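Local coordinates for protein cellulose hydrolase (Bacillus licheniformis, PDB 4YZT) that hydrolyses internal beta-1,4-glucosidic bonds of cellulose as a three-module family 5 endoglucanase, here holding cellotetraose in its cleft, at residues D102-E106 / R107-V111; D61-D65 / A66-S70; M94-V97 / E98-D102; L113-H116 / H117-W120. All blocks are in the same frame, centred on the assembly; numbering follows the deposited sequence.

Contact 1: residues D102-E106 / R107-V111; sequences DWALE and REFYV
Ala104 O and Leu105 O each accept a backbone N-H from the residue three positions on: Arg107 N reaches Ala104 O at 3.0 Å and Glu108 N reaches Leu105 O at 2.9 Å, the latter closing a type I beta turn from Leu105 to Glu108. Both donors stand well above the carbonyl planes. Phe109 N adds a weak bond to Ala104 O, while the Phe109 ring turns its edge to the same oxygen, CD2 lying 3.3 Å from Ala104 O. A water donates to both Leu105 O and Phe109 O. This tight turn lets helix 91-105 run directly into strand 110-114, completing a beta-alpha-beta unit of the TIM barrel. Val111, buried beside Ile73 and Leu155, wedges its CG2, placed anti to the carbonyl carbon, between Ala104 CB at 3.7 Å and Leu105 CD2 at 3.6 Å. Arg107 runs back beside Trp103 toward helix 57-66, its chain bent at chi2 (135°), and NH1 gives Trp103 O a nearly straight bond of 2.9 Å lying in the guanidinium plane. That plane stands at 83° to the indole. NE and NH2 form salt bridges with Asp61 and Glu57 on helix 57-66, and the three bonds together fix the rotation of the guanidinium. A leucine here would probably leave Asp61 and Glu57 without this positive partner and Trp103 O without its side-chain donor.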
loop_
_atom_site.group_PDB
_atom_site.type_symbol
_atom_site.label_atom_id
_atom_site.label_comp_id
_atom_site.label_asym_id
_atom_site.label_seq_id
_atom_site.Cartn_x
_atom_site.Cartn_y
_atom_site.Cartn_z
ATOM N N ASP A 102 -0.222 20.415 -13.264
ATOM C CA ASP A 102 0.819 20.937 -14.161
ATOM C C ASP A 102 2.222 20.562 -13.680
ATOM O O ASP A 102 3.076 20.181 -14.481
ATOM C CB ASP A 102 0.711 22.459 -14.297
ATOM C CG ASP A 102 -0.323 22.887 -15.330
ATOM O OD1 ASP A 102 -0.760 22.041 -16.141
ATOM O OD2 ASP A 102 -0.695 24.079 -15.335
ATOM N N TRP A 103 2.453 20.660 -12.373
ATOM C CA TRP A 103 3.730 20.243 -11.798
ATOM C C TRP A 103 4.103 18.818 -12.199
ATOM O O TRP A 103 5.259 18.540 -12.562
ATOM C CB TRP A 103 3.695 20.367 -10.264
ATOM C CG TRP A 103 3.846 21.774 -9.770
ATOM C CD1 TRP A 103 4.317 22.856 -10.470
ATOM C CD2 TRP A 103 3.519 22.259 -8.459
ATOM N NE1 TRP A 103 4.315 23.980 -9.669
ATOM C CE2 TRP A 103 3.817 23.640 -8.435
ATOM C CE3 TRP A 103 3.002 21.659 -7.310
ATOM C CZ2 TRP A 103 3.613 24.426 -7.298
ATOM C CZ3 TRP A 103 2.803 22.434 -6.190
ATOM C CH2 TRP A 103 3.107 23.803 -6.189
ATOM N N ALA A 104 3.125 17.913 -12.146
ATOM C CA ALA A 104 3.376 16.528 -12.503
ATOM C C ALA A 104 3.624 16.431 -14.007
ATOM O O ALA A 104 4.571 15.776 -14.455
ATOM C CB ALA A 104 2.199 15.642 -12.087
ATOM N N LEU A 105 2.774 17.089 -14.792
ATOM C CA LEU A 105 2.907 16.983 -16.243
ATOM C C LEU A 105 4.230 17.560 -16.733
ATOM O O LEU A 105 4.832 17.051 -17.688
ATOM C CB LEU A 105 1.753 17.695 -16.949
ATOM C CG LEU A 105 0.402 16.993 -16.888
ATOM C CD1 LEU A 105 -0.676 17.944 -17.407
ATOM C CD2 LEU A 105 0.441 15.723 -17.723
ATOM N N GLU A 106 4.699 18.624 -16.099
ATOM C CA GLU A 106 5.932 19.256 -16.539
ATOM C C GLU A 106 7.152 18.390 -16.223
ATOM O O GLU A 106 8.245 18.634 -16.730
ATOM C CB GLU A 106 6.063 20.644 -15.912
ATOM C CG GLU A 106 5.031 21.610 -16.467
ATOM C CD GLU A 106 4.922 22.895 -15.683
ATOM O OE1 GLU A 106 5.697 23.082 -14.720
ATOM O OE2 GLU A 106 4.060 23.723 -16.046
ATOM N N ARG A 107 6.962 17.370 -15.394
ATOM C CA ARG A 107 8.024 16.405 -15.102
ATOM C C ARG A 107 7.904 15.177 -16.001
ATOM O O ARG A 107 8.535 14.148 -15.756
ATOM C CB ARG A 107 7.997 16.015 -13.622
ATOM C CG ARG A 107 8.780 17.020 -12.808
ATOM C CD ARG A 107 8.096 17.463 -11.556
ATOM N NE ARG A 107 8.877 18.525 -10.927
ATOM C CZ ARG A 107 8.509 19.800 -10.882
ATOM N NH1 ARG A 107 7.345 20.184 -11.410
ATOM N NH2 ARG A 107 9.300 20.689 -10.295
ATOM N N GLU A 108 7.096 15.328 -17.051
ATOM C CA GLU A 108 6.887 14.321 -18.090
ATOM C C GLU A 108 6.201 13.049 -17.606
ATOM O O GLU A 108 6.172 12.054 -18.331
ATOM C CB GLU A 108 8.216 13.960 -18.757
ATOM C CG GLU A 108 8.935 15.150 -19.320
ATOM C CD GLU A 108 8.640 15.327 -20.788
ATOM O OE1 GLU A 108 7.450 15.401 -21.153
ATOM O OE2 GLU A 108 9.616 15.366 -21.573
ATOM N N PHE A 109 5.643 13.072 -16.395
ATOM C CA PHE A 109 4.793 11.967 -15.937
ATOM C C PHE A 109 3.566 11.773 -16.827
ATOM O O PHE A 109 3.012 12.738 -17.384
ATOM C CB PHE A 109 4.290 12.209 -14.504
ATOM C CG PHE A 109 5.353 12.120 -13.443
ATOM C CD1 PHE A 109 6.049 10.933 -13.226
ATOM C CD2 PHE A 109 5.616 13.199 -12.615
ATOM C CE1 PHE A 109 7.017 10.846 -12.223
ATOM C CE2 PHE A 109 6.578 13.116 -11.617
ATOM C CZ PHE A 109 7.285 11.941 -11.421
ATOM N N TYR A 110 3.106 10.535 -16.932
ATOM C CA TYR A 110 1.719 10.330 -17.316
ATOM C C TYR A 110 0.930 10.529 -16.031
ATOM O O TYR A 110 1.363 10.093 -14.967
ATOM C CB TYR A 110 1.494 8.952 -17.924
ATOM C CG TYR A 110 1.953 8.880 -19.358
ATOM C CD1 TYR A 110 3.306 8.811 -19.662
ATOM C CD2 TYR A 110 1.042 8.899 -20.406
ATOM C CE1 TYR A 110 3.746 8.749 -20.964
ATOM C CE2 TYR A 110 1.477 8.840 -21.723
ATOM C CZ TYR A 110 2.829 8.767 -21.986
ATOM O OH TYR A 110 3.274 8.711 -23.283
ATOM N N VAL A 111 -0.200 11.216 -16.117
ATOM C CA VAL A 111 -0.878 11.684 -14.916
ATOM C C VAL A 111 -2.352 11.274 -14.938
ATOM O O VAL A 111 -3.020 11.479 -15.946
ATOM C CB VAL A 111 -0.771 13.226 -14.778
ATOM C CG1 VAL A 111 -1.487 13.707 -13.512
ATOM C CG2 VAL A 111 0.701 13.684 -14.787
HETATM O O HOH W 1 3.758 15.095 -18.966
#

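Contact 2: residues D61-D65 / A66-S70; sequences DDIRD and AGFKS
Backbone bonds between Asp62-Arg64 and Ala66-Gly67 finish the helix. Ala66 N donates to Asp62 O at 3.2 Å, with a weak second link to Ile63 O. Gly67 N is shared between two carbonyls, each bond weak: Arg64 O at 3.0 Å and Ile63 O at 3.4 Å. Gly67 has a positive phi (108°), and a CB on this backbone would be pressed against the carbonyl oxygen of Ala66.

The apolar contact bridges the helix end. Ile63 CG2, which chi1 of -61° sets opposite the backbone N, meets the Phe68 ring obliquely, 3.8 Å from CD2, and also approaches Phe68 CB. The ring edge is turned to Ile63 O, with CD2 at 3.8 Å from that oxygen, which brings the phenyl group against the last helical turn. Beyond it lie Trp35, Trp303 and Val327, while Trp318 packs on Ile63 and Ala66.

Polar links reach other parts of the chain: Asp62 forms a salt bridge with Arg316, and Gly67 O accepts a hydrogen bond from Arg332. The positive-phi glycine with two bonds back into the last turn is a Schellman motif, here ending helix 57-66 of the TIM barrel before the chain enters strand 70-73.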
loop_
_atom_site.group_PDB
_atom_site.type_symbol
_atom_site.label_atom_id
_atom_site.label_comp_id
_atom_site.label_asym_id
_atom_site.label_seq_id
_atom_site.Cartn_x
_atom_site.Cartn_y
_atom_site.Cartn_z
ATOM N N ASP A 61 9.576 16.164 -8.011
ATOM C CA ASP A 61 10.960 15.925 -8.393
ATOM C C ASP A 61 11.495 14.677 -7.690
ATOM O O ASP A 61 12.274 13.923 -8.270
ATOM C CB ASP A 61 11.817 17.138 -8.067
ATOM C CG ASP A 61 11.521 18.311 -8.975
ATOM O OD1 ASP A 61 11.438 18.131 -10.218
ATOM O OD2 ASP A 61 11.355 19.411 -8.434
ATOM N N ASP A 62 11.068 14.470 -6.444
ATOM C CA ASP A 62 11.506 13.328 -5.655
ATOM C C ASP A 62 10.947 12.036 -6.246
ATOM O O ASP A 62 11.627 11.009 -6.287
ATOM C CB ASP A 62 11.070 13.476 -4.184
ATOM C CG ASP A 62 11.851 14.563 -3.432
ATOM O OD1 ASP A 62 12.950 14.935 -3.877
ATOM O OD2 ASP A 62 11.360 15.044 -2.381
ATOM N N ILE A 63 9.707 12.088 -6.721
ATOM C CA ILE A 63 9.090 10.895 -7.293
ATOM C C ILE A 63 9.724 10.601 -8.650
ATOM O O ILE A 63 9.903 9.442 -9.037
ATOM C CB ILE A 63 7.580 11.069 -7.428
ATOM C CG1 ILE A 63 6.982 11.297 -6.035
ATOM C CG2 ILE A 63 6.953 9.829 -8.045
ATOM C CD1 ILE A 63 7.224 10.128 -5.063
ATOM N N ARG A 64 10.078 11.655 -9.366
ATOM C CA ARG A 64 10.823 11.481 -10.606
ATOM C C ARG A 64 12.185 10.834 -10.335
ATOM O O ARG A 64 12.596 9.904 -11.043
ATOM C CB ARG A 64 10.994 12.829 -11.308
ATOM C CG ARG A 64 11.567 12.759 -12.705
ATOM C CD ARG A 64 11.989 14.161 -13.099
ATOM N NE ARG A 64 11.640 14.489 -14.465
ATOM C CZ ARG A 64 11.607 15.724 -14.952
ATOM N NH1 ARG A 64 11.911 16.776 -14.182
ATOM N NH2 ARG A 64 11.273 15.904 -16.221
ATOM N N ASP A 65 12.880 11.318 -9.308
ATOM C CA ASP A 65 14.200 10.782 -8.973
ATOM C C ASP A 65 14.142 9.274 -8.731
ATOM O O ASP A 65 15.083 8.550 -9.058
ATOM C CB ASP A 65 14.774 11.457 -7.728
ATOM C CG ASP A 65 15.217 12.873 -7.980
ATOM O OD1 ASP A 65 15.232 13.300 -9.160
ATOM O OD2 ASP A 65 15.583 13.550 -6.996
ATOM N N ALA A 66 13.030 8.823 -8.158
ATOM C CA ALA A 66 12.820 7.419 -7.818
ATOM C C ALA A 66 12.669 6.528 -9.057
ATOM O O ALA A 66 13.042 5.352 -9.037
ATOM C CB ALA A 66 11.599 7.283 -6.934
ATOM N N GLY A 67 12.112 7.090 -10.127
ATOM C CA GLY A 67 11.961 6.360 -11.373
ATOM C C GLY A 67 10.538 5.952 -11.717
ATOM O O GLY A 67 10.337 5.111 -12.590
ATOM N N PHE A 68 9.543 6.535 -11.052
ATOM C CA PHE A 68 8.158 6.259 -11.460
ATOM C C PHE A 68 7.870 6.954 -12.788
ATOM O O PHE A 68 8.367 8.051 -13.043
ATOM C CB PHE A 68 7.166 6.684 -10.373
ATOM C CG PHE A 68 7.276 5.847 -9.138
ATOM C CD1 PHE A 68 6.594 4.641 -9.049
ATOM C CD2 PHE A 68 8.112 6.229 -8.097
ATOM C CE1 PHE A 68 6.707 3.835 -7.917
ATOM C CE2 PHE A 68 8.229 5.430 -6.967
ATOM C CZ PHE A 68 7.526 4.232 -6.889
ATOM N N LYS A 69 7.100 6.297 -13.647
ATOM C CA LYS A 69 6.752 6.885 -14.942
ATOM C C LYS A 69 5.398 7.602 -14.910
ATOM O O LYS A 69 5.099 8.437 -15.767
ATOM C CB LYS A 69 6.737 5.816 -16.033
ATOM C CG LYS A 69 8.105 5.235 -16.349
ATOM C CD LYS A 69 8.003 4.305 -17.548
ATOM C CE LYS A 69 9.309 3.591 -17.843
ATOM N NZ LYS A 69 9.126 2.650 -18.990
ATOM N N SER A 70 4.564 7.271 -13.938
ATOM C CA SER A 70 3.247 7.898 -13.869
ATOM C C SER A 70 2.843 8.201 -12.429
ATOM O O SER A 70 3.353 7.587 -11.494
ATOM C CB SER A 70 2.188 7.011 -14.541
ATOM O OG SER A 70 2.076 5.756 -13.890
#

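Contact 3: residues M94-V97 / E98-D102; sequences MNRV and EEVTD
Val97 O is gripped twice by Thr101, whose N and OG1 approach the carbonyl plane from opposite faces, at 2.9 Å from Thr101 N and 2.8 Å from Thr101 OG1. The hydroxyl is the donor in its bond; with chi1 at -59° OG1 lies opposite the carbonyl carbon of Thr101 and beside its N, where it can fold back on the preceding turn. In this buried setting the bond satisfies the hydroxyl within the helix. The same i to i+4 pattern runs through Glu98 N to Met94 O, Glu99 N to Asn95 O and Val100 N to Arg96 O. These turns belong to helix 91-105, the crossover between barrel strands 70-73 and 110-114; its Val97 and Thr101 side reaches Leu113 of the latter strand. Elsewhere round the helix, Arg96 bends at chi2 (65°) so that its guanidinium passes over Val100: CG2 of Val100 lies over the centre of one face, 3.6 Å from Arg96 CZ. At the edge, Arg96 NH1 forms a salt bridge of 2.9 Å with Glu99 OE1, met from above the carboxylate plane, the two flat groups standing at 88°. NE pairs with Glu47 and NH2 bonds to Val55 O. A methionine in its place would probably leave Glu47 and Glu99 without their shared positive partner and Val55 O without this donor. Glu98 instead forms salt bridges with Arg147 and Lys151.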
loop_
_atom_site.group_PDB
_atom_site.type_symbol
_atom_site.label_atom_id
_atom_site.label_comp_id
_atom_site.label_asym_id
_atom_site.label_seq_id
_atom_site.Cartn_x
_atom_site.Cartn_y
_atom_site.Cartn_z
ATOM N N MET A 94 -10.003 24.968 -8.161
ATOM C CA MET A 94 -9.683 24.543 -9.515
ATOM C C MET A 94 -8.288 25.027 -9.909
ATOM O O MET A 94 -7.530 24.294 -10.541
ATOM C CB MET A 94 -10.712 25.043 -10.524
ATOM C CG MET A 94 -10.505 24.455 -11.913
ATOM S SD MET A 94 -10.892 22.694 -12.044
ATOM C CE MET A 94 -12.654 22.817 -12.361
ATOM N N ASN A 95 -7.938 26.248 -9.516
ATOM C CA ASN A 95 -6.594 26.744 -9.792
ATOM C C ASN A 95 -5.532 25.884 -9.122
ATOM O O ASN A 95 -4.472 25.636 -9.706
ATOM C CB ASN A 95 -6.420 28.195 -9.339
ATOM C CG ASN A 95 -7.169 29.178 -10.213
ATOM O OD1 ASN A 95 -7.625 28.836 -11.305
ATOM N ND2 ASN A 95 -7.296 30.414 -9.737
ATOM N N ARG A 96 -5.809 25.439 -7.898
ATOM C CA ARG A 96 -4.841 24.643 -7.157
ATOM C C ARG A 96 -4.695 23.256 -7.788
ATOM O O ARG A 96 -3.579 22.758 -7.932
ATOM C CB ARG A 96 -5.243 24.536 -5.674
ATOM C CG ARG A 96 -4.430 23.531 -4.861
ATOM C CD ARG A 96 -2.936 23.912 -4.734
ATOM N NE ARG A 96 -2.198 22.943 -3.910
ATOM C CZ ARG A 96 -0.874 22.932 -3.756
ATOM N NH1 ARG A 96 -0.116 23.822 -4.382
ATOM N NH2 ARG A 96 -0.296 22.011 -2.996
ATOM N N VAL A 97 -5.811 22.636 -8.174
ATOM C CA VAL A 97 -5.740 21.323 -8.808
ATOM C C VAL A 97 -4.947 21.428 -10.113
ATOM O O VAL A 97 -4.128 20.555 -10.416
ATOM C CB VAL A 97 -7.141 20.725 -9.088
ATOM C CG1 VAL A 97 -7.015 19.411 -9.861
ATOM C CG2 VAL A 97 -7.904 20.486 -7.776
ATOM N N GLU A 98 -5.156 22.509 -10.869
ATOM C CA GLU A 98 -4.397 22.704 -12.113
ATOM C C GLU A 98 -2.910 22.901 -11.824
ATOM O O GLU A 98 -2.057 22.351 -12.522
ATOM C CB GLU A 98 -4.919 23.896 -12.928
ATOM C CG GLU A 98 -4.148 24.043 -14.237
ATOM C CD GLU A 98 -4.631 25.150 -15.159
ATOM O OE1 GLU A 98 -5.513 25.950 -14.771
ATOM O OE2 GLU A 98 -4.076 25.228 -16.280
ATOM N N GLU A 99 -2.599 23.688 -10.797
ATOM C CA GLU A 99 -1.198 23.900 -10.396
ATOM C C GLU A 99 -0.492 22.575 -10.102
ATOM O O GLU A 99 0.601 22.314 -10.617
ATOM C CB GLU A 99 -1.125 24.820 -9.170
ATOM C CG GLU A 99 0.274 24.946 -8.569
ATOM C CD GLU A 99 0.354 26.019 -7.504
ATOM O OE1 GLU A 99 -0.253 25.849 -6.423
ATOM O OE2 GLU A 99 1.011 27.045 -7.757
ATOM N N VAL A 100 -1.125 21.732 -9.288
ATOM C CA VAL A 100 -0.520 20.457 -8.921
ATOM C C VAL A 100 -0.462 19.536 -10.139
ATOM O O VAL A 100 0.537 18.870 -10.360
ATOM C CB VAL A 100 -1.282 19.774 -7.752
ATOM C CG1 VAL A 100 -0.801 18.352 -7.536
ATOM C CG2 VAL A 100 -1.123 20.584 -6.479
ATOM N N THR A 101 -1.514 19.527 -10.951
ATOM C CA THR A 101 -1.515 18.673 -12.134
ATOM C C THR A 101 -0.398 19.107 -13.093
ATOM O O THR A 101 0.300 18.261 -13.657
ATOM C CB THR A 101 -2.877 18.690 -12.868
ATOM O OG1 THR A 101 -3.905 18.243 -11.979
ATOM C CG2 THR A 101 -2.850 17.740 -14.049
ATOM N N ASP A 102 -0.222 20.415 -13.264
ATOM C CA ASP A 102 0.819 20.937 -14.161
ATOM C C ASP A 102 2.222 20.562 -13.680
ATOM O O ASP A 102 3.076 20.181 -14.481
ATOM C CB ASP A 102 0.711 22.459 -14.297
ATOM C CG ASP A 102 -0.323 22.887 -15.330
ATOM O OD1 ASP A 102 -0.760 22.041 -16.141
ATOM O OD2 ASP A 102 -0.695 24.079 -15.335
#

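Contact 4: residues L113-H116 / H117-W120; sequences LNIH and HDSW. With BGC (beta-D-glucopyranose), chain B; BGC (beta-D-glucopyranose), chain C.
Ile115 and His116, just past strand 110-114, meet Asp118, His117 and Ser119, and His116 also bonds the sugar while the His117 ring lies close to it. Before them in the chain, Asn114 ND2 donates to His116 ND1 at 3.1 Å, close to the imidazole plane, which helps set the rotation of that ring. Ile115 CG2 lies 3.3 Å from Asp118 OD1, the two side chains crossing at about a right angle; Asp118 OD1 also accepts from Trp77 N. His116 carries most of the contact. Its O receives a straight bond from Ser119 N at 3.0 Å, across the first turn of helix 118-123, and its CD2 edge points over the centre of the His117 face. The rings form an edge-to-face pair, centroids 4.5 Å apart and planes at 70°. With CG anti to the backbone N (chi1 -153°), the imidazole extends to the glycan, and NE2 shares a hydrogen bond of 3.1 Å with O3 of the chain B glucose. His117 CE1 approaches the same hydroxyl, at 3.3 Å from O3. This glycan-pocket corner lies between strand 70-73, whose Arg72 touches Asn114 and His116, and helix 130-147, where Leu137, Val140, Trp141 and Ile144 pack on Ile115.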
loop_
_atom_site.group_PDB
_atom_site.type_symbol
_atom_site.label_atom_id
_atom_site.label_comp_id
_atom_site.label_asym_id
_atom_site.label_seq_id
_atom_site.Cartn_x
_atom_site.Cartn_y
_atom_site.Cartn_z
ATOM N N LEU A 113 -5.939 12.022 -13.294
ATOM C CA LEU A 113 -6.719 12.951 -12.480
ATOM C C LEU A 113 -8.115 12.372 -12.290
ATOM O O LEU A 113 -8.723 11.926 -13.271
ATOM C CB LEU A 113 -6.780 14.332 -13.139
ATOM C CG LEU A 113 -7.639 15.429 -12.486
ATOM C CD1 LEU A 113 -7.059 15.893 -11.155
ATOM C CD2 LEU A 113 -7.820 16.612 -13.440
ATOM N N ASN A 114 -8.630 12.357 -11.056
ATOM C CA ASN A 114 -9.942 11.724 -10.850
ATOM C C ASN A 114 -10.920 12.533 -10.016
ATOM O O ASN A 114 -10.665 13.694 -9.686
ATOM C CB ASN A 114 -9.770 10.312 -10.241
ATOM C CG ASN A 114 -9.503 10.307 -8.718
ATOM O OD1 ASN A 114 -9.582 11.324 -8.019
ATOM N ND2 ASN A 114 -9.222 9.115 -8.201
ATOM N N ILE A 115 -12.058 11.904 -9.727
ATOM C CA ILE A 115 -12.964 12.299 -8.660
ATOM C C ILE A 115 -12.869 11.187 -7.606
ATOM O O ILE A 115 -13.090 10.018 -7.924
ATOM C CB ILE A 115 -14.416 12.459 -9.159
ATOM C CG1 ILE A 115 -14.521 13.620 -10.165
ATOM C CG2 ILE A 115 -15.388 12.628 -7.983
ATOM C CD1 ILE A 115 -15.954 13.949 -10.597
ATOM N N HIS A 116 -12.525 11.532 -6.365
ATOM C CA HIS A 116 -12.174 10.502 -5.400
ATOM C C HIS A 116 -13.245 10.271 -4.318
ATOM O O HIS A 116 -14.229 9.550 -4.560
ATOM C CB HIS A 116 -10.802 10.828 -4.770
ATOM C CG HIS A 116 -10.060 9.613 -4.291
ATOM N ND1 HIS A 116 -9.448 8.725 -5.154
ATOM C CD2 HIS A 116 -9.878 9.110 -3.046
ATOM C CE1 HIS A 116 -8.891 7.753 -4.458
ATOM N NE2 HIS A 116 -9.134 7.965 -3.173
ATOM N N HIS A 117 -13.087 10.869 -3.136
ATOM C CA HIS A 117 -13.975 10.507 -2.022
ATOM C C HIS A 117 -15.383 11.085 -2.137
ATOM O O HIS A 117 -16.261 10.752 -1.330
ATOM C CB HIS A 117 -13.345 10.900 -0.691
ATOM C CG HIS A 117 -12.211 10.004 -0.293
ATOM N ND1 HIS A 117 -12.240 8.642 -0.497
ATOM C CD2 HIS A 117 -11.011 10.277 0.274
ATOM C CE1 HIS A 117 -11.106 8.110 -0.064
ATOM N NE2 HIS A 117 -10.346 9.082 0.404
ATOM N N ASP A 118 -15.615 11.908 -3.160
ATOM C CA ASP A 118 -16.978 12.224 -3.574
ATOM C C ASP A 118 -17.831 10.961 -3.730
ATOM O O ASP A 118 -19.050 11.000 -3.530
ATOM C CB ASP A 118 -16.959 12.990 -4.889
ATOM C CG ASP A 118 -16.081 14.206 -4.819
ATOM O OD1 ASP A 118 -14.857 14.072 -5.084
ATOM O OD2 ASP A 118 -16.621 15.279 -4.483
ATOM N N SER A 119 -17.183 9.849 -4.077
ATOM C CA SER A 119 -17.882 8.575 -4.286
ATOM C C SER A 119 -18.822 8.227 -3.121
ATOM O O SER A 119 -19.980 7.862 -3.340
ATOM C CB SER A 119 -16.876 7.435 -4.493
ATOM O OG SER A 119 -16.109 7.218 -3.312
ATOM N N TRP A 120 -18.339 8.369 -1.888
ATOM C CA TRP A 120 -19.183 8.057 -0.737
ATOM C C TRP A 120 -19.694 9.311 -0.034
ATOM O O TRP A 120 -20.687 9.255 0.683
ATOM C CB TRP A 120 -18.437 7.152 0.259
ATOM C CG TRP A 120 -17.100 7.651 0.691
ATOM C CD1 TRP A 120 -15.892 7.361 0.114
ATOM C CD2 TRP A 120 -16.815 8.519 1.806
ATOM N NE1 TRP A 120 -14.879 8.006 0.795
ATOM C CE2 TRP A 120 -15.414 8.721 1.830
ATOM C CE3 TRP A 120 -17.605 9.160 2.767
ATOM C CZ2 TRP A 120 -14.787 9.528 2.787
ATOM C CZ3 TRP A 120 -16.975 9.963 3.725
ATOM C CH2 TRP A 120 -15.582 10.131 3.726
HETATM C C2 BGC B . -9.312 4.041 -1.602
HETATM C C3 BGC B . -8.228 4.745 -0.864
HETATM C C4 BGC B . -7.966 4.124 0.436
HETATM C C5 BGC B . -7.609 2.653 0.217
HETATM C C6 BGC B . -7.213 1.880 1.445
HETATM C C1 BGC B . -8.846 2.612 -1.679
HETATM O O1 BGC B . -9.471 1.804 -2.630
HETATM O O2 BGC B . -9.447 4.530 -2.974
HETATM O O3 BGC B . -8.495 6.211 -0.726
HETATM O O4 BGC B . -6.873 4.860 1.093
HETATM O O5 BGC B . -8.784 2.008 -0.369
HETATM O O6 BGC B . -8.361 1.785 2.273
HETATM C C2 BGC C . -5.977 5.689 3.145
HETATM C C3 BGC C . -6.302 6.043 4.562
HETATM C C4 BGC C . -7.455 6.996 4.610
HETATM C C5 BGC C . -8.658 6.422 3.884
HETATM C C6 BGC C . -9.786 7.420 3.897
HETATM C C1 BGC C . -7.189 5.131 2.444
HETATM O O2 BGC C . -4.898 4.731 3.072
HETATM O O3 BGC C . -5.108 6.595 5.198
HETATM O O4 BGC C . -7.890 7.306 5.992
HETATM O O5 BGC C . -8.337 6.070 2.486
HETATM O O6 BGC C . -10.981 6.818 3.403
#

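In the fold
Contact 2 comes first, at the end of helix 57-66, where it turns the chain toward strand 70-73. Contact 3 lies within the following helix, 91-105, and closes no loop. Contact 1 begins on Asp102, where contact 3 ends, and makes the turn into strand 110-114; contact 4 then carries the far end of that strand into helix 118-123. The contacts follow in series, without nesting or crossing. Besides the Arg107 salt bridge, a probable backbone hydrogen bond from Tyr110 N to Lys69 O joins contacts 1 and 2; contacts 3 and 4 meet at Leu113. Together they tie neighbouring helices and strands of the TIM barrel, from turns at one end to the glycan pocket.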